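Membrane-anchored mycosin mycp1 (Mycobacterium smegmatis, PDB 4KB5) acts as a subtilisin-like serine protease that cleaves EspB and may regulate ESX-1 (type VII) secretion in mycobacteria. Local coordinates at residues L332-T344 against A365-A378. Numbering follows the deposited sequence.
Sequences LTPAQIINRITAT and AALTWEIPDGPEKA
A capping box at the start of helix 334-343, formed by Thr333 and Gln336, also receives the C-terminal tail of the chain. Thr333 OG1, the N-cap oxygen, donates in the carbonyl plane to Glu376 O at 2.6 Å and accepts a weak bond from Gln336 N; a hydroxyl suits the place because it can do both. Gln336 OE1 completes the box by accepting from Thr333 N at 3.0 Å. The other end of the same amide faces the tail, and NE2 reaches Gly374 O at 3.2 Å in a nearly straight bond (167°), the acceptor lying in the plane of the Gln336 amide; the amide thus uses its oxygen and its nitrogen, which fixes its flip. Ala335 is small enough to let the tail pass over its methyl, where water 1 links Ala335 N to Glu376 O. In this subtilase domain the helix packs its inner side, through Ile337 and Ile338, on strands 210-214 and 256-261, while residues 369-378 follow its outer side as an irregular, non-helical tail. One turn on from Gln336, Arg340 sends CG anti to the backbone N (chi1 172°) and bends at chi3 (-79°), which brings its guanidinium to the carbonyls of Ala366 and Trp369. NH1 and NH2 both grip Trp369 O end-on, NH2 at 2.9 Å. NH2 also donates to Ala366 O at 2.9 Å; arginine suits the place because its coplanar N-H bonds serve two carbonyls at one edge. Ile371 CG1 lies over one face of this planar cation, and Phe329 makes a cation-pi contact with it. Thr344 OG1 turns back to Arg340 O, leaving CG2 to pack 3.7 Å from Trp369 CE3.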
ATOM      1  N   LEU A 332       2.389  -9.336  19.217  1.00 39.99           N
ATOM      2  CA  LEU A 332       1.917  -9.983  17.999  1.00 36.42           C
ATOM      3  C   LEU A 332       2.956  -9.856  16.908  1.00 36.77           C
ATOM      4  O   LEU A 332       3.623  -8.828  16.804  1.00 34.45           O
ATOM      5  CB  LEU A 332       0.590  -9.388  17.545  1.00 34.64           C
ATOM      6  CG  LEU A 332      -0.612  -9.662  18.464  1.00 36.77           C
ATOM      7  CD1 LEU A 332      -1.892  -9.166  17.802  1.00 34.20           C
ATOM      8  CD2 LEU A 332      -0.735 -11.138  18.836  1.00 34.62           C
ATOM      9  N   THR A 333       3.097 -10.917  16.118  1.00 36.07           N
ATOM     10  CA  THR A 333       4.019 -10.941  14.983  1.00 33.67           C
ATOM     11  C   THR A 333       3.270 -10.349  13.786  1.00 33.80           C
ATOM     12  O   THR A 333       2.060 -10.157  13.860  1.00 34.24           O
ATOM     13  CB  THR A 333       4.457 -12.385  14.653  1.00 33.37           C
ATOM     14  OG1 THR A 333       3.302 -13.186  14.381  1.00 34.03           O
ATOM     15  CG2 THR A 333       5.228 -13.007  15.817  1.00 32.51           C
ATOM     16  N   PRO A 334       3.981 -10.059  12.681  1.00 32.47           N
ATOM     17  CA  PRO A 334       3.291  -9.587  11.478  1.00 30.56           C
ATOM     18  C   PRO A 334       2.116 -10.461  11.031  1.00 29.50           C
ATOM     19  O   PRO A 334       1.042  -9.932  10.718  1.00 27.18           O
ATOM     20  CB  PRO A 334       4.395  -9.584  10.419  1.00 31.27           C
ATOM     21  CG  PRO A 334       5.644  -9.349  11.188  1.00 31.88           C
ATOM     22  CD  PRO A 334       5.453  -9.939  12.565  1.00 31.25           C
ATOM     23  N   ALA A 335       2.309 -11.779  10.985  1.00 28.03           N
ATOM     24  CA  ALA A 335       1.211 -12.693  10.627  1.00 27.66           C
ATOM     25  C   ALA A 335       0.003 -12.527  11.549  1.00 26.69           C
ATOM     26  O   ALA A 335      -1.141 -12.536  11.097  1.00 27.13           O
ATOM     27  CB  ALA A 335       1.682 -14.156  10.621  1.00 27.32           C
ATOM     28  N   GLN A 336       0.267 -12.385  12.839  1.00 26.31           N
ATOM     29  CA  GLN A 336      -0.787 -12.281  13.826  1.00 27.11           C
ATOM     30  C   GLN A 336      -1.499 -10.931  13.788  1.00 27.93           C
ATOM     31  O   GLN A 336      -2.689 -10.849  14.100  1.00 27.11           O
ATOM     32  CB  GLN A 336      -0.206 -12.552  15.218  1.00 28.15           C
ATOM     33  CG  GLN A 336       0.249 -13.993  15.364  1.00 28.97           C
ATOM     34  CD  GLN A 336       1.026 -14.246  16.633  1.00 30.21           C
ATOM     35  OE1 GLN A 336       1.644 -13.338  17.197  1.00 32.05           O
ATOM     36  NE2 GLN A 336       1.019 -15.501  17.080  1.00 30.27           N
ATOM     37  N   ILE A 337      -0.769  -9.874  13.427  1.00 26.96           N
ATOM     38  CA  ILE A 337      -1.376  -8.559  13.230  1.00 27.48           C
ATOM     39  C   ILE A 337      -2.309  -8.584  12.015  1.00 27.46           C
ATOM     40  O   ILE A 337      -3.463  -8.170  12.107  1.00 28.66           O
ATOM     41  CB  ILE A 337      -0.304  -7.443  13.128  1.00 27.74           C
ATOM     42  CG1 ILE A 337       0.319  -7.225  14.508  1.00 27.24           C
ATOM     43  CG2 ILE A 337      -0.930  -6.147  12.604  1.00 28.28           C
ATOM     44  CD1 ILE A 337       1.622  -6.435  14.513  1.00 29.37           C
ATOM     45  N   ILE A 338      -1.830  -9.114  10.897  1.00 28.26           N
ATOM     46  CA  ILE A 338      -2.656  -9.286   9.695  1.00 29.66           C
ATOM     47  C   ILE A 338      -3.901 -10.148   9.981  1.00 31.49           C
ATOM     48  O   ILE A 338      -4.999  -9.826   9.512  1.00 29.72           O
ATOM     49  CB  ILE A 338      -1.847  -9.899   8.531  1.00 30.26           C
ATOM     50  CG1 ILE A 338      -0.836  -8.881   7.974  1.00 29.72           C
ATOM     51  CG2 ILE A 338      -2.759 -10.370   7.400  1.00 31.25           C
ATOM     52  CD1 ILE A 338       0.228  -9.518   7.095  1.00 31.84           C
ATOM     53  N   ASN A 339      -3.729 -11.226  10.752  1.00 31.25           N
ATOM     54  CA  ASN A 339      -4.852 -12.118  11.072  1.00 32.29           C
ATOM     55  C   ASN A 339      -5.950 -11.379  11.835  1.00 31.95           C
ATOM     56  O   ASN A 339      -7.130 -11.508  11.526  1.00 34.15           O
ATOM     57  CB  ASN A 339      -4.393 -13.335  11.894  1.00 31.63           C
ATOM     58  CG  ASN A 339      -5.568 -14.217  12.324  1.00 32.81           C
ATOM     59  OD1 ASN A 339      -5.913 -14.288  13.506  1.00 34.36           O
ATOM     60  ND2 ASN A 339      -6.202 -14.845  11.362  1.00 30.15           N
ATOM     61  N   ARG A 340      -5.536 -10.615  12.836  1.00 32.08           N
ATOM     62  CA  ARG A 340      -6.422  -9.788  13.630  1.00 33.12           C
ATOM     63  C   ARG A 340      -7.208  -8.752  12.786  1.00 33.74           C
ATOM     64  O   ARG A 340      -8.415  -8.554  12.985  1.00 34.19           O
ATOM     65  CB  ARG A 340      -5.606  -9.131  14.734  1.00 32.76           C
ATOM     66  CG  ARG A 340      -6.338  -8.087  15.543  1.00 35.72           C
ATOM     67  CD  ARG A 340      -5.585  -7.766  16.821  1.00 36.87           C
ATOM     68  NE  ARG A 340      -5.805  -8.792  17.820  1.00 40.58           N
ATOM     69  CZ  ARG A 340      -6.872  -8.874  18.618  1.00 39.83           C
ATOM     70  NH1 ARG A 340      -6.953  -9.874  19.477  1.00 38.45           N
ATOM     71  NH2 ARG A 340      -7.855  -7.976  18.567  1.00 38.84           N
ATOM     72  N   ILE A 341      -6.533  -8.125  11.833  1.00 30.38           N
ATOM     73  CA  ILE A 341      -7.170  -7.167  10.935  1.00 29.20           C
ATOM     74  C   ILE A 341      -8.176  -7.834   9.982  1.00 30.07           C
ATOM     75  O   ILE A 341      -9.285  -7.327   9.790  1.00 30.48           O
ATOM     76  CB  ILE A 341      -6.105  -6.345  10.163  1.00 29.66           C
ATOM     77  CG1 ILE A 341      -5.355  -5.426  11.137  1.00 28.61           C
ATOM     78  CG2 ILE A 341      -6.730  -5.550   9.016  1.00 28.08           C
ATOM     79  CD1 ILE A 341      -4.213  -4.632  10.519  1.00 30.63           C
ATOM     80  N   THR A 342      -7.805  -8.970   9.394  1.00 28.36           N
ATOM     81  CA  THR A 342      -8.692  -9.643   8.452  1.00 28.83           C
ATOM     82  C   THR A 342      -9.856 -10.387   9.143  1.00 30.37           C
ATOM     83  O   THR A 342     -10.940 -10.464   8.588  1.00 31.70           O
ATOM     84  CB  THR A 342      -7.922 -10.609   7.535  1.00 29.68           C
ATOM     85  OG1 THR A 342      -7.263 -11.596   8.341  1.00 29.09           O
ATOM     86  CG2 THR A 342      -6.869  -9.823   6.703  1.00 30.66           C
ATOM     87  N   ALA A 343      -9.619 -10.909  10.344  1.00 29.30           N
ATOM     88  CA  ALA A 343     -10.615 -11.670  11.096  1.00 32.29           C
ATOM     89  C   ALA A 343     -11.734 -10.793  11.617  1.00 33.35           C
ATOM     90  O   ALA A 343     -12.865 -11.264  11.756  1.00 34.07           O
ATOM     91  CB  ALA A 343      -9.966 -12.406  12.264  1.00 31.02           C
ATOM     92  N   THR A 344     -11.415  -9.537  11.933  1.00 31.20           N
ATOM     93  CA  THR A 344     -12.396  -8.614  12.482  1.00 30.05           C
ATOM     94  C   THR A 344     -13.014  -7.714  11.413  1.00 29.71           C
ATOM     95  O   THR A 344     -13.813  -6.845  11.719  1.00 31.12           O
ATOM     96  CB  THR A 344     -11.815  -7.765  13.633  1.00 30.93           C
ATOM     97  OG1 THR A 344     -10.731  -6.948  13.153  1.00 29.80           O
ATOM     98  CG2 THR A 344     -11.321  -8.666  14.769  1.00 30.84           C
ATOM     99  N   ALA A 365     -13.094  -2.950  16.222  1.00 30.29           N
ATOM    100  CA  ALA A 365     -13.132  -4.405  16.414  1.00 32.96           C
ATOM    101  C   ALA A 365     -11.718  -4.982  16.454  1.00 33.31           C
ATOM    102  O   ALA A 365     -11.393  -5.754  17.369  1.00 32.93           O
ATOM    103  CB  ALA A 365     -13.958  -5.068  15.329  1.00 31.43           C
ATOM    104  N   ALA A 366     -10.875  -4.581  15.492  1.00 31.51           N
ATOM    105  CA  ALA A 366      -9.450  -5.012  15.478  1.00 30.75           C
ATOM    106  C   ALA A 366      -8.716  -4.729  16.783  1.00 30.07           C
ATOM    107  O   ALA A 366      -7.803  -5.462  17.170  1.00 27.87           O
ATOM    108  CB  ALA A 366      -8.696  -4.397  14.305  1.00 28.02           C
ATOM    109  N   LEU A 367      -9.117  -3.665  17.464  1.00 29.91           N
ATOM    110  CA  LEU A 367      -8.411  -3.250  18.667  1.00 31.06           C
ATOM    111  C   LEU A 367      -8.988  -3.826  19.962  1.00 32.73           C
ATOM    112  O   LEU A 367      -8.351  -3.737  21.012  1.00 34.13           O
ATOM    113  CB  LEU A 367      -8.338  -1.715  18.731  1.00 31.15           C
ATOM    114  CG  LEU A 367      -7.406  -1.044  17.704  1.00 32.22           C
ATOM    115  CD1 LEU A 367      -7.749   0.430  17.508  1.00 32.91           C
ATOM    116  CD2 LEU A 367      -5.942  -1.206  18.082  1.00 30.32           C
ATOM    117  N   THR A 368     -10.177  -4.421  19.891  1.00 34.78           N
ATOM    118  CA  THR A 368     -10.903  -4.841  21.107  1.00 37.69           C
ATOM    119  C   THR A 368     -11.322  -6.321  21.155  1.00 37.68           C
ATOM    120  O   THR A 368     -11.375  -6.886  22.238  1.00 38.45           O
ATOM    121  CB  THR A 368     -12.162  -3.967  21.371  1.00 37.22           C
ATOM    122  OG1 THR A 368     -13.019  -4.010  20.227  1.00 38.00           O
ATOM    123  CG2 THR A 368     -11.795  -2.523  21.647  1.00 36.35           C
ATOM    124  N   TRP A 369     -11.622  -6.945  20.015  1.00 39.27           N
ATOM    125  CA  TRP A 369     -12.070  -8.357  20.014  1.00 40.51           C
ATOM    126  C   TRP A 369     -11.025  -9.283  20.566  1.00 43.17           C
ATOM    127  O   TRP A 369      -9.813  -9.080  20.358  1.00 40.42           O
ATOM    128  CB  TRP A 369     -12.459  -8.845  18.621  1.00 41.13           C
ATOM    129  CG  TRP A 369     -13.787  -8.352  18.085  1.00 45.59           C
ATOM    130  CD1 TRP A 369     -14.504  -7.226  18.480  1.00 44.50           C
ATOM    131  CD2 TRP A 369     -14.581  -8.938  16.986  1.00 47.22           C
ATOM    132  NE1 TRP A 369     -15.655  -7.097  17.750  1.00 45.82           N
ATOM    133  CE2 TRP A 369     -15.761  -8.083  16.833  1.00 48.19           C
ATOM    134  CE3 TRP A 369     -14.444 -10.052  16.160  1.00 50.59           C
ATOM    135  CZ2 TRP A 369     -16.746  -8.344  15.887  1.00 51.52           C
ATOM    136  CZ3 TRP A 369     -15.446 -10.305  15.205  1.00 52.58           C
ATOM    137  CH2 TRP A 369     -16.567  -9.470  15.075  1.00 53.60           C
ATOM    138  N   GLU A 370     -11.488 -10.315  21.272  1.00 41.91           N
ATOM    139  CA  GLU A 370     -10.612 -11.378  21.739  1.00 43.58           C
ATOM    140  C   GLU A 370     -10.763 -12.556  20.789  1.00 45.00           C
ATOM    141  O   GLU A 370     -11.862 -13.110  20.620  1.00 42.85           O
ATOM    142  CB  GLU A 370     -10.952 -11.780  23.171  1.00 47.82           C
ATOM    143  CG  GLU A 370      -9.749 -12.204  23.998  0.88 50.76           C
ATOM    144  CD  GLU A 370     -10.119 -13.142  25.132  0.08 52.55           C
ATOM    145  OE1 GLU A 370      -9.324 -14.056  25.419  0.79 56.60           O
ATOM    146  OE2 GLU A 370     -11.203 -12.977  25.730  0.99 53.86           O
ATOM    147  N   ILE A 371      -9.660 -12.911  20.135  1.00 44.84           N
ATOM    148  CA  ILE A 371      -9.658 -13.993  19.153  1.00 44.13           C
ATOM    149  C   ILE A 371      -8.395 -14.847  19.321  1.00 45.36           C
ATOM    150  O   ILE A 371      -7.424 -14.394  19.928  1.00 43.00           O
ATOM    151  CB  ILE A 371      -9.731 -13.460  17.695  1.00 44.55           C
ATOM    152  CG1 ILE A 371      -8.494 -12.602  17.370  1.00 42.57           C
ATOM    153  CG2 ILE A 371     -11.059 -12.742  17.427  1.00 44.14           C
ATOM    154  CD1 ILE A 371      -8.436 -12.067  15.952  1.00 44.15           C
ATOM    155  N   PRO A 372      -8.407 -16.085  18.783  1.00 46.81           N
ATOM    156  CA  PRO A 372      -7.165 -16.874  18.740  1.00 47.43           C
ATOM    157  C   PRO A 372      -6.078 -16.168  17.898  1.00 45.40           C
ATOM    158  O   PRO A 372      -6.354 -15.736  16.779  1.00 46.39           O
ATOM    159  CB  PRO A 372      -7.597 -18.208  18.089  1.00 48.24           C
ATOM    160  CG  PRO A 372      -8.980 -17.994  17.547  1.00 49.42           C
ATOM    161  CD  PRO A 372      -9.583 -16.853  18.315  1.00 49.20           C
ATOM    162  N   ASP A 373      -4.875 -16.029  18.451  1.00 43.40           N
ATOM    163  CA  ASP A 373      -3.754 -15.375  17.744  1.00 45.63           C
ATOM    164  C   ASP A 373      -3.385 -16.043  16.415  1.00 44.37           C
ATOM    165  O   ASP A 373      -3.097 -15.365  15.430  1.00 41.22           O
ATOM    166  CB  ASP A 373      -2.519 -15.312  18.639  1.00 45.78           C
ATOM    167  CG  ASP A 373      -2.676 -14.332  19.782  1.00 49.37           C
ATOM    168  OD1 ASP A 373      -1.833 -14.353  20.701  1.00 49.65           O
ATOM    169  OD2 ASP A 373      -3.639 -13.529  19.762  1.00 50.57           O
ATOM    170  N   GLY A 374      -3.398 -17.375  16.397  1.00 41.58           N
ATOM    171  CA  GLY A 374      -3.021 -18.122  15.207  1.00 38.33           C
ATOM    172  C   GLY A 374      -1.512 -18.247  15.088  1.00 34.45           C
ATOM    173  O   GLY A 374      -0.788 -17.846  15.987  1.00 34.75           O
ATOM    174  N   PRO A 375      -1.033 -18.793  13.960  1.00 36.66           N
ATOM    175  CA  PRO A 375       0.402 -19.083  13.750  1.00 36.78           C
ATOM    176  C   PRO A 375       1.275 -17.815  13.772  1.00 37.67           C
ATOM    177  O   PRO A 375       0.830 -16.748  13.346  1.00 37.04           O
ATOM    178  CB  PRO A 375       0.449 -19.724  12.357  1.00 36.14           C
ATOM    179  CG  PRO A 375      -0.962 -19.809  11.864  1.00 38.80           C
ATOM    180  CD  PRO A 375      -1.836 -18.958  12.733  1.00 35.54           C
ATOM    181  N   GLU A 376       2.503 -17.944  14.260  1.00 38.91           N
ATOM    182  CA  GLU A 376       3.418 -16.807  14.380  1.00 39.47           C
ATOM    183  C   GLU A 376       3.947 -16.323  13.028  1.00 37.05           C
ATOM    184  O   GLU A 376       4.166 -15.133  12.841  1.00 34.70           O
ATOM    185  CB  GLU A 376       4.576 -17.142  15.313  1.00 41.99           C
ATOM    186  CG  GLU A 376       4.152 -17.279  16.767  1.00 48.15           C
ATOM    187  CD  GLU A 376       5.320 -17.496  17.709  1.00 55.05           C
ATOM    188  OE1 GLU A 376       6.470 -17.659  17.242  1.00 60.82           O
ATOM    189  OE2 GLU A 376       5.089 -17.506  18.931  1.00 61.42           O
ATOM    190  N   LYS A 377       4.152 -17.253  12.098  1.00 35.15           N
ATOM    191  CA  LYS A 377       4.559 -16.903  10.743  1.00 35.60           C
ATOM    192  C   LYS A 377       3.606 -17.541   9.767  1.00 36.78           C
ATOM    193  O   LYS A 377       3.027 -18.596  10.061  1.00 36.90           O
ATOM    194  CB  LYS A 377       6.002 -17.334  10.470  1.00 36.40           C
ATOM    195  CG  LYS A 377       6.955 -16.825  11.539  1.00 38.58           C
ATOM    196  CD  LYS A 377       8.382 -16.676  11.064  1.00 39.35           C
ATOM    197  CE  LYS A 377       9.147 -15.877  12.101  1.00 39.60           C
ATOM    198  NZ  LYS A 377      10.621 -15.975  11.948  1.00 42.97           N
ATOM    199  N   ALA A 378       3.416 -16.890   8.616  1.00 36.10           N
ATOM    200  CA  ALA A 378       2.561 -17.438   7.570  1.00 34.80           C
ATOM    201  C   ALA A 378       2.983 -18.878   7.255  1.00 35.18           C
ATOM    202  O   ALA A 378       4.136 -19.116   6.911  1.00 34.88           O
ATOM    203  CB  ALA A 378       2.628 -16.578   6.312  1.00 34.45           C
TER
HETATM  204  O   HOH W   1       5.017 -13.255  10.976  1.00 27.56           O
HETATM  205  O   HOH W   2      -4.251 -12.748  15.407  1.00 36.07           O
HETATM  206  O   HOH W   3      -7.961 -15.849  14.872  1.00 39.49           O
HETATM  207  O   HOH W   4      -4.909 -11.652  17.768  1.00 40.84           O